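Local structure of pectate lyase (Bacillus, 3VMV) at residues I112-E117 with Y140-G145; E119-E124 with Y151-V156; H175-L180 with N205-L210; N227-N232 with G266-S271. The protein probably cleaves pectate (polygalacturonate) by beta-elimination, as a secreted lyase of polysaccharide lyase family 1 taking part in pectin breakdown. All coordinates share one frame; numbering follows the deposited sequence.

Contact 1: residues I112-E117 with Y140-G145; sequences IHHVRE and YSEFPG
H113 and Y140 pair as a parallel beta bridge, where H114 N donates to Y140 O over 3.0 Å and Y140 N adds a weak 3.4 Å bond to I112 O. Both side chains have CG between the backbone N and the carbonyl carbon (chi1 65° and 53°), and this shared choice sends them off side by side on one face. Their planes are only 6° apart but slid, so H113 CB, not its ring, sits over the centre of the Y140 ring, 3.4 Å from the centroid, while Y140 OH lies over the rim of the imidazole. H114 uses both ring nitrogens: NE2 donates almost straight to E142 OE2 at 2.8 Å, and ND1 is hydrogen-bonded to H113 ND1 at 2.7 Å. Histidine suits this bridging role because its two nitrogens point out from different edges of one flat ring. S141 CA covers one face of the H114 ring, and H113 NE2 continues the network to E91. Aromatic side chains set one above another on successive coils are a feature of the parallel beta-helix, the fold of pectate lyases.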
loop_
_atom_site.group_PDB
_atom_site.type_symbol
_atom_site.label_atom_id
_atom_site.label_comp_id
_atom_site.label_asym_id
_atom_site.label_seq_id
_atom_site.Cartn_x
_atom_site.Cartn_y
_atom_site.Cartn_z
ATOM N N ILE A 112 -10.124 -1.757 -5.756
ATOM C CA ILE A 112 -9.736 -3.171 -5.883
ATOM C C ILE A 112 -10.206 -3.848 -4.633
ATOM O O ILE A 112 -9.818 -3.437 -3.502
ATOM C CB ILE A 112 -8.198 -3.334 -6.003
ATOM C CG1 ILE A 112 -7.665 -2.470 -7.165
ATOM C CG2 ILE A 112 -7.858 -4.847 -6.212
ATOM C CD1 ILE A 112 -6.170 -2.657 -7.421
ATOM N N HIS A 113 -11.014 -4.899 -4.774
ATOM C CA HIS A 113 -11.663 -5.403 -3.592
ATOM C C HIS A 113 -12.072 -6.874 -3.686
ATOM O O HIS A 113 -12.187 -7.453 -4.744
ATOM C CB HIS A 113 -12.896 -4.526 -3.281
ATOM C CG HIS A 113 -13.962 -4.606 -4.337
ATOM N ND1 HIS A 113 -15.032 -5.475 -4.250
ATOM C CD2 HIS A 113 -14.126 -3.931 -5.503
ATOM C CE1 HIS A 113 -15.806 -5.335 -5.315
ATOM N NE2 HIS A 113 -15.277 -4.408 -6.096
ATOM N N HIS A 114 -12.231 -7.453 -2.501
ATOM C CA HIS A 114 -12.657 -8.842 -2.328
ATOM C C HIS A 114 -11.720 -9.761 -3.103
ATOM O O HIS A 114 -12.182 -10.715 -3.748
ATOM C CB HIS A 114 -14.124 -9.067 -2.711
ATOM C CG HIS A 114 -15.068 -8.342 -1.814
ATOM N ND1 HIS A 114 -15.465 -7.040 -2.048
ATOM C CD2 HIS A 114 -15.647 -8.713 -0.648
ATOM C CE1 HIS A 114 -16.292 -6.659 -1.085
ATOM N NE2 HIS A 114 -16.433 -7.661 -0.231
ATOM N N VAL A 115 -10.414 -9.514 -2.971
ATOM C CA VAL A 115 -9.437 -10.334 -3.689
ATOM C C VAL A 115 -9.108 -11.566 -2.852
ATOM O O VAL A 115 -8.434 -11.476 -1.833
ATOM C CB VAL A 115 -8.174 -9.543 -4.031
ATOM C CG1 VAL A 115 -7.223 -10.390 -4.954
ATOM C CG2 VAL A 115 -8.584 -8.259 -4.799
ATOM N N ARG A 116 -9.598 -12.724 -3.280
ATOM C CA ARG A 116 -9.268 -14.003 -2.648
ATOM C C ARG A 116 -8.298 -14.838 -3.509
ATOM O O ARG A 116 -7.342 -15.429 -2.993
ATOM C CB ARG A 116 -10.531 -14.828 -2.386
ATOM C CG ARG A 116 -10.199 -16.254 -1.959
ATOM C CD ARG A 116 -11.334 -16.953 -1.249
ATOM N NE ARG A 116 -11.007 -18.369 -1.053
ATOM C CZ ARG A 116 -10.186 -18.858 -0.121
ATOM N NH1 ARG A 116 -9.594 -18.081 0.774
ATOM N NH2 ARG A 116 -9.968 -20.169 -0.070
ATOM N N GLU A 117 -8.566 -14.900 -4.813
ATOM C CA GLU A 117 -7.731 -15.709 -5.730
ATOM C C GLU A 117 -6.401 -15.026 -6.069
ATOM O O GLU A 117 -6.187 -13.867 -5.737
ATOM C CB GLU A 117 -8.525 -16.049 -6.982
ATOM C CG GLU A 117 -9.766 -16.881 -6.667
ATOM C CD GLU A 117 -10.559 -17.238 -7.904
ATOM O OE1 GLU A 117 -9.939 -17.706 -8.887
ATOM O OE2 GLU A 117 -11.798 -17.050 -7.897
ATOM N N TYR A 140 -10.648 -2.859 -0.223
ATOM C CA TYR A 140 -11.509 -3.332 0.862
ATOM C C TYR A 140 -11.847 -4.807 0.669
ATOM O O TYR A 140 -11.667 -5.334 -0.434
ATOM C CB TYR A 140 -12.783 -2.477 0.975
ATOM C CG TYR A 140 -13.597 -2.292 -0.278
ATOM C CD1 TYR A 140 -14.700 -3.116 -0.551
ATOM C CD2 TYR A 140 -13.289 -1.275 -1.177
ATOM C CE1 TYR A 140 -15.480 -2.907 -1.659
ATOM C CE2 TYR A 140 -14.069 -1.073 -2.324
ATOM C CZ TYR A 140 -15.160 -1.896 -2.538
ATOM O OH TYR A 140 -15.962 -1.773 -3.665
ATOM N N SER A 141 -12.345 -5.447 1.719
ATOM C CA SER A 141 -12.953 -6.780 1.562
ATOM C C SER A 141 -14.099 -6.862 2.559
ATOM O O SER A 141 -15.083 -6.138 2.369
ATOM C CB SER A 141 -11.935 -7.937 1.651
ATOM O OG SER A 141 -11.375 -8.096 2.935
ATOM N N GLU A 142 -13.998 -7.687 3.613
ATOM C CA GLU A 142 -14.983 -7.634 4.684
ATOM C C GLU A 142 -14.260 -7.763 6.016
ATOM O O GLU A 142 -13.267 -8.507 6.121
ATOM C CB GLU A 142 -15.984 -8.798 4.569
ATOM C CG GLU A 142 -16.763 -8.906 3.282
ATOM C CD GLU A 142 -17.774 -7.787 3.063
ATOM O OE1 GLU A 142 -18.185 -7.114 4.038
ATOM O OE2 GLU A 142 -18.208 -7.597 1.894
ATOM N N PHE A 143 -14.775 -7.087 7.041
ATOM C CA PHE A 143 -14.305 -7.291 8.410
ATOM C C PHE A 143 -15.494 -7.025 9.340
ATOM O O PHE A 143 -16.032 -5.917 9.338
ATOM C CB PHE A 143 -13.167 -6.357 8.768
ATOM C CG PHE A 143 -12.753 -6.467 10.196
ATOM C CD1 PHE A 143 -12.135 -7.621 10.679
ATOM C CD2 PHE A 143 -13.037 -5.440 11.074
ATOM C CE1 PHE A 143 -11.813 -7.772 11.985
ATOM C CE2 PHE A 143 -12.676 -5.564 12.423
ATOM C CZ PHE A 143 -12.086 -6.737 12.874
ATOM N N PRO A 144 -15.864 -8.004 10.178
ATOM C CA PRO A 144 -15.192 -9.297 10.350
ATOM C C PRO A 144 -15.583 -10.313 9.281
ATOM O O PRO A 144 -14.973 -11.401 9.202
ATOM C CB PRO A 144 -15.710 -9.777 11.734
ATOM C CG PRO A 144 -17.010 -9.148 11.856
ATOM C CD PRO A 144 -16.818 -7.749 11.276
ATOM N N GLY A 145 -16.591 -9.992 8.485
ATOM C CA GLY A 145 -17.068 -10.934 7.485
ATOM C C GLY A 145 -17.459 -12.264 8.115
ATOM O O GLY A 145 -18.133 -12.283 9.157
HETATM O O HOH W 1 -9.288 -7.365 -1.433
#

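Contact 2: residues E119-E124 with Y151-V156; sequences EGTAIE and YYDGLV
T121 turns its two branches to different parts of segment 151-156: OG1 accepts from G154 N at 3.1 Å, while CG2, anti to the backbone N, comes 3.7 Å from L155 O. A valine here would probably leave the buried G154 N-H without its acceptor. D153 points its CB at G120, and D153 N donates to G120 O over 2.9 Å. Glycine fits there because a beta carbon would crowd D153 CB. The carboxylate of D153 leads on to K177, its salt-bridge partner through OD1, whereas E119 pairs with R98. Beyond T121 the pairing becomes strand-like: I123 N donates to L155 O at 2.9 Å, nearly in line with the carbonyl. A122 is small enough to fit beside it, and A122 CB is only 3.2 Å from L155 O. I123 and V156 then lie on one face as bridge partners, I123 CB to V156 CG2 4.2 Å. F139 of strand 138-140 packs on A122, I123, L155 and V156, with I112 of strand 111-113 beside A122 and I123 and F172 of strand 165-175 against L155 and V156.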
loop_
_atom_site.group_PDB
_atom_site.type_symbol
_atom_site.label_atom_id
_atom_site.label_comp_id
_atom_site.label_asym_id
_atom_site.label_seq_id
_atom_site.Cartn_x
_atom_site.Cartn_y
_atom_site.Cartn_z
ATOM N N GLU A 119 -2.772 -13.947 -5.467
ATOM C CA GLU A 119 -2.106 -13.758 -4.181
ATOM C C GLU A 119 -3.134 -13.472 -3.084
ATOM O O GLU A 119 -2.774 -13.423 -1.910
ATOM C CB GLU A 119 -1.141 -12.557 -4.227
ATOM C CG GLU A 119 -0.031 -12.640 -5.276
ATOM C CD GLU A 119 1.100 -13.583 -4.872
ATOM O OE1 GLU A 119 1.068 -14.127 -3.728
ATOM O OE2 GLU A 119 2.040 -13.788 -5.704
ATOM N N GLY A 120 -4.393 -13.239 -3.461
ATOM C CA GLY A 120 -5.410 -12.833 -2.502
ATOM C C GLY A 120 -5.165 -11.420 -1.985
ATOM O O GLY A 120 -5.609 -11.043 -0.886
ATOM N N THR A 121 -4.477 -10.632 -2.793
ATOM C CA THR A 121 -4.034 -9.312 -2.353
ATOM C C THR A 121 -4.351 -8.268 -3.416
ATOM O O THR A 121 -4.165 -8.510 -4.615
ATOM C CB THR A 121 -2.522 -9.368 -2.084
ATOM O OG1 THR A 121 -2.286 -10.220 -0.939
ATOM C CG2 THR A 121 -1.946 -7.976 -1.784
ATOM N N ALA A 122 -4.838 -7.098 -3.001
ATOM C CA ALA A 122 -5.281 -6.107 -3.986
ATOM C C ALA A 122 -4.089 -5.574 -4.815
ATOM O O ALA A 122 -4.183 -5.496 -6.035
ATOM C CB ALA A 122 -6.056 -4.947 -3.316
ATOM N N ILE A 123 -3.000 -5.161 -4.151
ATOM C CA ILE A 123 -1.778 -4.838 -4.883
ATOM C C ILE A 123 -0.610 -5.469 -4.164
ATOM O O ILE A 123 -0.345 -5.159 -3.005
ATOM C CB ILE A 123 -1.534 -3.339 -5.001
ATOM C CG1 ILE A 123 -2.740 -2.667 -5.644
ATOM C CG2 ILE A 123 -0.274 -3.073 -5.867
ATOM C CD1 ILE A 123 -2.612 -1.108 -5.763
ATOM N N GLU A 124 0.097 -6.365 -4.850
ATOM C CA GLU A 124 1.329 -6.941 -4.348
ATOM C C GLU A 124 2.498 -6.304 -5.058
ATOM O O GLU A 124 2.543 -6.335 -6.292
ATOM C CB GLU A 124 1.352 -8.463 -4.557
ATOM C CG GLU A 124 2.794 -9.019 -4.275
ATOM C CD GLU A 124 2.925 -10.519 -3.967
ATOM O OE1 GLU A 124 2.620 -10.962 -2.825
ATOM O OE2 GLU A 124 3.405 -11.263 -4.853
ATOM N N TYR A 151 -9.271 -15.580 4.722
ATOM C CA TYR A 151 -10.083 -15.864 3.519
ATOM C C TYR A 151 -9.617 -14.972 2.384
ATOM O O TYR A 151 -9.409 -15.442 1.252
ATOM C CB TYR A 151 -11.573 -15.669 3.805
ATOM C CG TYR A 151 -12.486 -16.067 2.667
ATOM C CD1 TYR A 151 -12.916 -17.369 2.533
ATOM C CD2 TYR A 151 -12.901 -15.130 1.722
ATOM C CE1 TYR A 151 -13.758 -17.739 1.496
ATOM C CE2 TYR A 151 -13.730 -15.478 0.693
ATOM C CZ TYR A 151 -14.165 -16.788 0.589
ATOM O OH TYR A 151 -15.004 -17.131 -0.444
ATOM N N TYR A 152 -9.506 -13.673 2.691
ATOM C CA TYR A 152 -8.772 -12.729 1.856
ATOM C C TYR A 152 -7.392 -12.584 2.445
ATOM O O TYR A 152 -7.205 -12.807 3.673
ATOM C CB TYR A 152 -9.495 -11.371 1.836
ATOM C CG TYR A 152 -10.944 -11.499 1.384
ATOM C CD1 TYR A 152 -11.262 -11.783 0.056
ATOM C CD2 TYR A 152 -11.982 -11.332 2.308
ATOM C CE1 TYR A 152 -12.596 -11.921 -0.344
ATOM C CE2 TYR A 152 -13.314 -11.462 1.919
ATOM C CZ TYR A 152 -13.607 -11.740 0.605
ATOM O OH TYR A 152 -14.943 -11.892 0.237
ATOM N N ASP A 153 -6.421 -12.181 1.614
ATOM C CA ASP A 153 -5.062 -11.964 2.134
ATOM C C ASP A 153 -4.823 -10.473 2.371
ATOM O O ASP A 153 -5.413 -9.917 3.292
ATOM C CB ASP A 153 -4.010 -12.620 1.218
ATOM C CG ASP A 153 -2.655 -12.838 1.906
ATOM O OD1 ASP A 153 -2.482 -12.472 3.082
ATOM O OD2 ASP A 153 -1.746 -13.414 1.243
ATOM N N GLY A 154 -3.934 -9.832 1.630
ATOM C CA GLY A 154 -3.641 -8.426 1.941
ATOM C C GLY A 154 -4.379 -7.394 1.124
ATOM O O GLY A 154 -5.021 -7.707 0.138
ATOM N N LEU A 155 -4.267 -6.132 1.520
ATOM C CA LEU A 155 -4.716 -5.091 0.644
ATOM C C LEU A 155 -3.560 -4.548 -0.154
ATOM O O LEU A 155 -3.569 -4.669 -1.375
ATOM C CB LEU A 155 -5.463 -3.978 1.399
ATOM C CG LEU A 155 -6.834 -4.459 1.924
ATOM C CD1 LEU A 155 -7.540 -3.302 2.606
ATOM C CD2 LEU A 155 -7.722 -5.049 0.806
ATOM N N VAL A 156 -2.558 -3.968 0.492
ATOM C CA VAL A 156 -1.341 -3.588 -0.244
ATOM C C VAL A 156 -0.144 -4.145 0.470
ATOM O O VAL A 156 0.123 -3.780 1.640
ATOM C CB VAL A 156 -1.138 -2.054 -0.394
ATOM C CG1 VAL A 156 0.270 -1.751 -0.985
ATOM C CG2 VAL A 156 -2.249 -1.450 -1.289
HETATM O O HOH W 2 0.268 -13.451 -1.120
HETATM O O HOH W 3 -7.555 -9.065 -0.238
#

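Contact 3: residues H175-L180 with N205-L210; sequences HWKTML and NSRVPL. With SO4 (sulfate ion), chain C.
R207 slides its guanidinium between two aliphatic side chains, K177 on one face and L180 on the other, across neighbouring coils of a parallel beta-helix. K177 CD lies 3.9 Å from R207 CZ, and L180 CD1 is 3.8 Å from R207 NH1. The arginine is extended from CG to NE, which carries R207 NH2 out to a weak 3.3 Å bond with sulfate O2. The sulfate, probably from the crystallisation liquor, is also hydrogen-bonded to R234. Waters link NH1 to K177 O and NH2 to K177 NZ, whose salt bridges go to D150 and D153. With a leucine in its place, the sulfate and both waters would probably lose this donor, and K177 and L180 the flat group between them. The two ladders are out of step by one residue: segment 205-210 makes a positive-phi turn at R207, then a cis peptide before P209. S206 O takes two donors, T178 N and T178 OG1, so threonine ties itself to the neighbouring coil twice. After the shift, L210 N donates to M179 O at 2.9 Å, and L180 CD1 meets L210 CD1 at 3.5 Å.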
loop_
_atom_site.group_PDB
_atom_site.type_symbol
_atom_site.label_atom_id
_atom_site.label_comp_id
_atom_site.label_asym_id
_atom_site.label_seq_id
_atom_site.Cartn_x
_atom_site.Cartn_y
_atom_site.Cartn_z
ATOM N N HIS A 175 -11.389 -4.830 6.432
ATOM C CA HIS A 175 -10.439 -5.875 6.063
ATOM C C HIS A 175 -9.704 -6.347 7.304
ATOM O O HIS A 175 -9.521 -5.603 8.240
ATOM C CB HIS A 175 -9.445 -5.278 5.066
ATOM C CG HIS A 175 -8.627 -6.297 4.349
ATOM N ND1 HIS A 175 -7.355 -6.661 4.725
ATOM C CD2 HIS A 175 -8.922 -7.024 3.247
ATOM C CE1 HIS A 175 -6.905 -7.579 3.881
ATOM N NE2 HIS A 175 -7.854 -7.837 3.001
ATOM N N TRP A 176 -9.216 -7.583 7.291
ATOM C CA TRP A 176 -8.448 -8.094 8.391
ATOM C C TRP A 176 -6.948 -7.727 8.283
ATOM O O TRP A 176 -6.493 -6.895 9.071
ATOM C CB TRP A 176 -8.586 -9.622 8.486
ATOM C CG TRP A 176 -9.922 -10.136 8.972
ATOM C CD1 TRP A 176 -11.057 -10.352 8.228
ATOM C CD2 TRP A 176 -10.222 -10.581 10.286
ATOM N NE1 TRP A 176 -12.048 -10.886 9.024
ATOM C CE2 TRP A 176 -11.564 -11.030 10.292
ATOM C CE3 TRP A 176 -9.489 -10.614 11.484
ATOM C CZ2 TRP A 176 -12.185 -11.524 11.448
ATOM C CZ3 TRP A 176 -10.102 -11.117 12.628
ATOM C CH2 TRP A 176 -11.442 -11.577 12.588
ATOM N N LYS A 177 -6.214 -8.319 7.327
ATOM C CA LYS A 177 -4.743 -8.201 7.279
ATOM C C LYS A 177 -4.337 -7.127 6.271
ATOM O O LYS A 177 -4.138 -7.395 5.080
ATOM C CB LYS A 177 -4.087 -9.544 6.926
ATOM C CG LYS A 177 -4.547 -10.711 7.794
ATOM C CD LYS A 177 -3.870 -12.040 7.327
ATOM C CE LYS A 177 -4.298 -12.449 5.916
ATOM N NZ LYS A 177 -3.643 -13.784 5.606
ATOM N N THR A 178 -4.227 -5.886 6.739
ATOM C CA THR A 178 -4.284 -4.762 5.787
ATOM C C THR A 178 -3.051 -4.592 4.880
ATOM O O THR A 178 -3.196 -4.614 3.649
ATOM C CB THR A 178 -4.589 -3.457 6.526
ATOM O OG1 THR A 178 -5.635 -3.679 7.488
ATOM C CG2 THR A 178 -5.102 -2.371 5.567
ATOM N N MET A 179 -1.863 -4.432 5.467
ATOM C CA MET A 179 -0.666 -4.096 4.698
ATOM C C MET A 179 0.559 -4.730 5.289
ATOM O O MET A 179 0.797 -4.656 6.508
ATOM C CB MET A 179 -0.429 -2.590 4.740
ATOM C CG MET A 179 -1.512 -1.798 4.075
ATOM S SD MET A 179 -1.159 -0.021 4.004
ATOM C CE MET A 179 -0.917 0.401 5.731
ATOM N N LEU A 180 1.379 -5.352 4.441
ATOM C CA LEU A 180 2.652 -5.929 4.875
ATOM C C LEU A 180 3.809 -5.143 4.241
ATOM O O LEU A 180 3.707 -4.694 3.066
ATOM C CB LEU A 180 2.687 -7.393 4.374
ATOM C CG LEU A 180 3.476 -8.583 4.845
ATOM C CD1 LEU A 180 3.120 -8.889 6.296
ATOM C CD2 LEU A 180 3.167 -9.773 3.931
ATOM N N ASN A 205 -8.604 -4.983 11.067
ATOM C CA ASN A 205 -8.152 -5.683 12.268
ATOM C C ASN A 205 -6.696 -5.384 12.649
ATOM O O ASN A 205 -6.375 -5.092 13.805
ATOM C CB ASN A 205 -8.345 -7.197 12.129
ATOM C CG ASN A 205 -8.119 -7.922 13.447
ATOM O OD1 ASN A 205 -7.239 -8.800 13.560
ATOM N ND2 ASN A 205 -8.864 -7.548 14.430
ATOM N N SER A 206 -5.808 -5.517 11.680
ATOM C CA SER A 206 -4.352 -5.445 11.980
ATOM C C SER A 206 -3.525 -5.119 10.760
ATOM O O SER A 206 -4.052 -4.951 9.670
ATOM C CB SER A 206 -3.846 -6.773 12.573
ATOM O OG SER A 206 -3.807 -7.776 11.564
ATOM N N ARG A 207 -2.216 -5.006 10.973
ATOM C CA ARG A 207 -1.226 -4.764 9.912
ATOM C C ARG A 207 -1.437 -3.431 9.234
ATOM O O ARG A 207 -1.786 -3.367 8.043
ATOM C CB ARG A 207 -1.225 -5.848 8.836
ATOM C CG ARG A 207 -0.988 -7.278 9.317
ATOM C CD ARG A 207 -0.684 -8.091 8.061
ATOM N NE ARG A 207 -0.438 -9.509 8.372
ATOM C CZ ARG A 207 -0.303 -10.443 7.428
ATOM N NH1 ARG A 207 -0.457 -10.137 6.146
ATOM N NH2 ARG A 207 -0.063 -11.708 7.799
ATOM N N VAL A 208 -1.243 -2.351 9.986
ATOM C CA VAL A 208 -1.460 -1.006 9.421
ATOM C C VAL A 208 -0.255 -0.071 9.522
ATOM O O VAL A 208 -0.347 1.031 10.106
ATOM C CB VAL A 208 -2.747 -0.337 9.997
ATOM C CG1 VAL A 208 -3.277 0.713 9.036
ATOM C CG2 VAL A 208 -3.839 -1.391 10.228
ATOM N N PRO A 209 0.895 -0.471 8.938
ATOM C CA PRO A 209 1.255 -1.753 8.315
ATOM C C PRO A 209 1.959 -2.676 9.334
ATOM O O PRO A 209 2.373 -2.235 10.430
ATOM C CB PRO A 209 2.276 -1.341 7.239
ATOM C CG PRO A 209 2.651 0.150 7.556
ATOM C CD PRO A 209 2.009 0.478 8.868
ATOM N N LEU A 210 2.145 -3.936 8.939
ATOM C CA LEU A 210 3.127 -4.829 9.546
ATOM C C LEU A 210 4.453 -4.496 8.861
ATOM O O LEU A 210 4.562 -4.648 7.642
ATOM C CB LEU A 210 2.743 -6.301 9.316
ATOM C CG LEU A 210 3.556 -7.368 10.042
ATOM C CD1 LEU A 210 2.881 -8.723 9.811
ATOM C CD2 LEU A 210 5.046 -7.425 9.589
HETATM S S SO4 C . 2.349 -12.387 11.798
HETATM O O1 SO4 C . 3.797 -12.705 11.838
HETATM O O2 SO4 C . 1.931 -12.265 10.399
HETATM O O3 SO4 C . 1.604 -13.450 12.474
HETATM O O4 SO4 C . 2.083 -11.097 12.461
HETATM O O HOH W 4 -1.215 -7.725 4.696
HETATM O O HOH W 5 -0.688 -13.635 5.567
#

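Contact 4: residues N227-N232 with G266-S271; sequences NDTAIN and GWFYGS
N232 reaches across to F268 and grips its backbone at both N and O. N232 CB passes 4.0 Å from F268 CD2, and CG, anti to the backbone N (chi1 -175°), aims the amide at segment 266-271. There N232 OD1 accepts from F268 N at 2.9 Å, while ND2 donates to F268 O, also at 2.9 Å, and comes 3.5 Å from Y269 CD2. Asparagine suits the task, offering donor and acceptor on one short, flat group. F268 lies between T229 CG2, 3.6 Å above the centre of its ring, and the backbone of G266 on the opposite face, where any beta carbon would collide with the ring. Y269 OH donates to the anti lone pair of D228 OD2 at 2.5 Å, the carboxylate nearly coplanar with the ring (9°). T229 OG1 lies 2.7 Å from Y269 OH. D228 OD1 is held by K262. Strand 231-234 runs parallel to strands 210-212 and 265-266, with I231 packed on V239 and V241 of strand 238-242 and Y269 touching S206 of strand 204-206.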
loop_
_atom_site.group_PDB
_atom_site.type_symbol
_atom_site.label_atom_id
_atom_site.label_comp_id
_atom_site.label_asym_id
_atom_site.label_seq_id
_atom_site.Cartn_x
_atom_site.Cartn_y
_atom_site.Cartn_z
ATOM N N ASN A 227 -9.340 -2.713 15.093
ATOM C CA ASN A 227 -9.767 -3.596 16.169
ATOM C C ASN A 227 -8.648 -4.120 17.048
ATOM O O ASN A 227 -8.789 -4.144 18.273
ATOM C CB ASN A 227 -10.567 -4.768 15.546
ATOM C CG ASN A 227 -11.133 -5.672 16.593
ATOM O OD1 ASN A 227 -11.929 -5.242 17.416
ATOM N ND2 ASN A 227 -10.713 -6.924 16.588
ATOM N N ASP A 228 -7.562 -4.580 16.426
ATOM C CA ASP A 228 -6.505 -5.194 17.220
ATOM C C ASP A 228 -5.289 -4.272 17.384
ATOM O O ASP A 228 -5.030 -3.782 18.494
ATOM C CB ASP A 228 -6.146 -6.578 16.674
ATOM C CG ASP A 228 -5.608 -7.497 17.766
ATOM O OD1 ASP A 228 -6.304 -7.727 18.779
ATOM O OD2 ASP A 228 -4.486 -7.994 17.609
ATOM N N THR A 229 -4.525 -4.063 16.319
ATOM C CA THR A 229 -3.379 -3.141 16.360
ATOM C C THR A 229 -3.226 -2.443 15.010
ATOM O O THR A 229 -3.700 -2.921 13.973
ATOM C CB THR A 229 -2.056 -3.872 16.635
ATOM O OG1 THR A 229 -1.832 -4.851 15.635
ATOM C CG2 THR A 229 -2.103 -4.602 18.020
ATOM N N ALA A 230 -2.490 -1.326 15.009
ATOM C CA ALA A 230 -2.225 -0.645 13.749
ATOM C C ALA A 230 -0.791 -0.802 13.291
ATOM O O ALA A 230 -0.443 -1.817 12.682
ATOM C CB ALA A 230 -2.610 0.865 13.868
ATOM N N ILE A 231 0.070 0.148 13.599
ATOM C CA ILE A 231 1.480 0.069 13.117
ATOM C C ILE A 231 2.305 -0.918 13.948
ATOM O O ILE A 231 2.407 -0.769 15.170
ATOM C CB ILE A 231 2.118 1.449 13.231
ATOM C CG1 ILE A 231 1.311 2.492 12.463
ATOM C CG2 ILE A 231 3.581 1.408 12.708
ATOM C CD1 ILE A 231 1.709 3.923 12.806
ATOM N N ASN A 232 2.857 -1.951 13.287
ATOM C CA ASN A 232 3.593 -2.979 13.982
ATOM C C ASN A 232 5.005 -2.942 13.443
ATOM O O ASN A 232 5.234 -3.359 12.330
ATOM C CB ASN A 232 2.948 -4.335 13.713
ATOM C CG ASN A 232 3.610 -5.465 14.509
ATOM O OD1 ASN A 232 4.525 -5.238 15.304
ATOM N ND2 ASN A 232 3.103 -6.706 14.325
ATOM N N GLY A 266 3.619 -0.180 17.942
ATOM C CA GLY A 266 4.364 -0.988 18.896
ATOM C C GLY A 266 4.906 -2.207 18.197
ATOM O O GLY A 266 5.023 -2.213 16.957
ATOM N N TRP A 267 5.231 -3.227 18.996
ATOM C CA TRP A 267 5.794 -4.462 18.467
ATOM C C TRP A 267 4.851 -5.562 18.924
ATOM O O TRP A 267 4.668 -5.728 20.132
ATOM C CB TRP A 267 7.196 -4.679 19.063
ATOM C CG TRP A 267 7.760 -6.048 18.723
ATOM C CD1 TRP A 267 7.504 -6.764 17.579
ATOM C CD2 TRP A 267 8.664 -6.844 19.503
ATOM N NE1 TRP A 267 8.180 -7.952 17.613
ATOM C CE2 TRP A 267 8.908 -8.025 18.771
ATOM C CE3 TRP A 267 9.282 -6.682 20.743
ATOM C CZ2 TRP A 267 9.733 -9.040 19.251
ATOM C CZ3 TRP A 267 10.106 -7.682 21.213
ATOM C CH2 TRP A 267 10.330 -8.846 20.459
ATOM N N PHE A 268 4.272 -6.277 17.953
ATOM C CA PHE A 268 3.218 -7.261 18.226
ATOM C C PHE A 268 3.435 -8.561 17.457
ATOM O O PHE A 268 4.025 -8.573 16.371
ATOM C CB PHE A 268 1.862 -6.685 17.802
ATOM C CG PHE A 268 1.614 -5.289 18.304
ATOM C CD1 PHE A 268 1.418 -5.055 19.664
ATOM C CD2 PHE A 268 1.589 -4.225 17.430
ATOM C CE1 PHE A 268 1.163 -3.750 20.110
ATOM C CE2 PHE A 268 1.339 -2.923 17.889
ATOM C CZ PHE A 268 1.142 -2.697 19.214
ATOM N N TYR A 269 2.944 -9.648 18.059
ATOM C CA TYR A 269 2.643 -10.931 17.366
ATOM C C TYR A 269 3.839 -11.836 17.098
ATOM O O TYR A 269 3.726 -13.052 17.220
ATOM C CB TYR A 269 1.935 -10.741 16.008
ATOM C CG TYR A 269 0.701 -9.851 16.030
ATOM C CD1 TYR A 269 -0.249 -9.944 17.032
ATOM C CD2 TYR A 269 0.506 -8.936 15.018
ATOM C CE1 TYR A 269 -1.379 -9.118 17.026
ATOM C CE2 TYR A 269 -0.601 -8.094 15.000
ATOM C CZ TYR A 269 -1.543 -8.197 15.997
ATOM O OH TYR A 269 -2.666 -7.384 15.957
ATOM N N GLY A 270 4.965 -11.279 16.687
ATOM C CA GLY A 270 6.073 -12.130 16.296
ATOM C C GLY A 270 7.294 -11.397 15.782
ATOM O O GLY A 270 7.396 -10.179 15.930
ATOM N N SER A 271 8.201 -12.158 15.147
ATOM C CA SER A 271 9.602 -11.756 14.840
ATOM C C SER A 271 10.461 -11.781 16.114
ATOM O O SER A 271 9.952 -11.675 17.219
ATOM C CB SER A 271 9.702 -10.379 14.153
ATOM O OG SER A 271 9.021 -10.336 12.898
#

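How the contacts relate
Contacts 2, 3 and 4 lie along one run of parallel strands, 123-126, 156-158, 177-181, 210-212, 231-234 and 265-266, whereas contact 1 joins strand 111-113 to 138-140. Contacts 2 and 3 are buried, each centred about 10 Å from the chain centre. Contact 4 is buried too, but its centre is about 17 Å out, and contact 1 is only partly buried. Contact 2 combines backbone bonds, small and aliphatic side chains and a threonine hydroxyl, with charges at one end; contact 3 adds a partly exposed arginine beside a sulfate; contacts 1 and 4 rely on aromatic rings with polar networks. Probable hydrogen bonds tie contact 2 to contact 3 (L155 N to T178 O) and contact 3 to contact 4 (V208 N to A230 O).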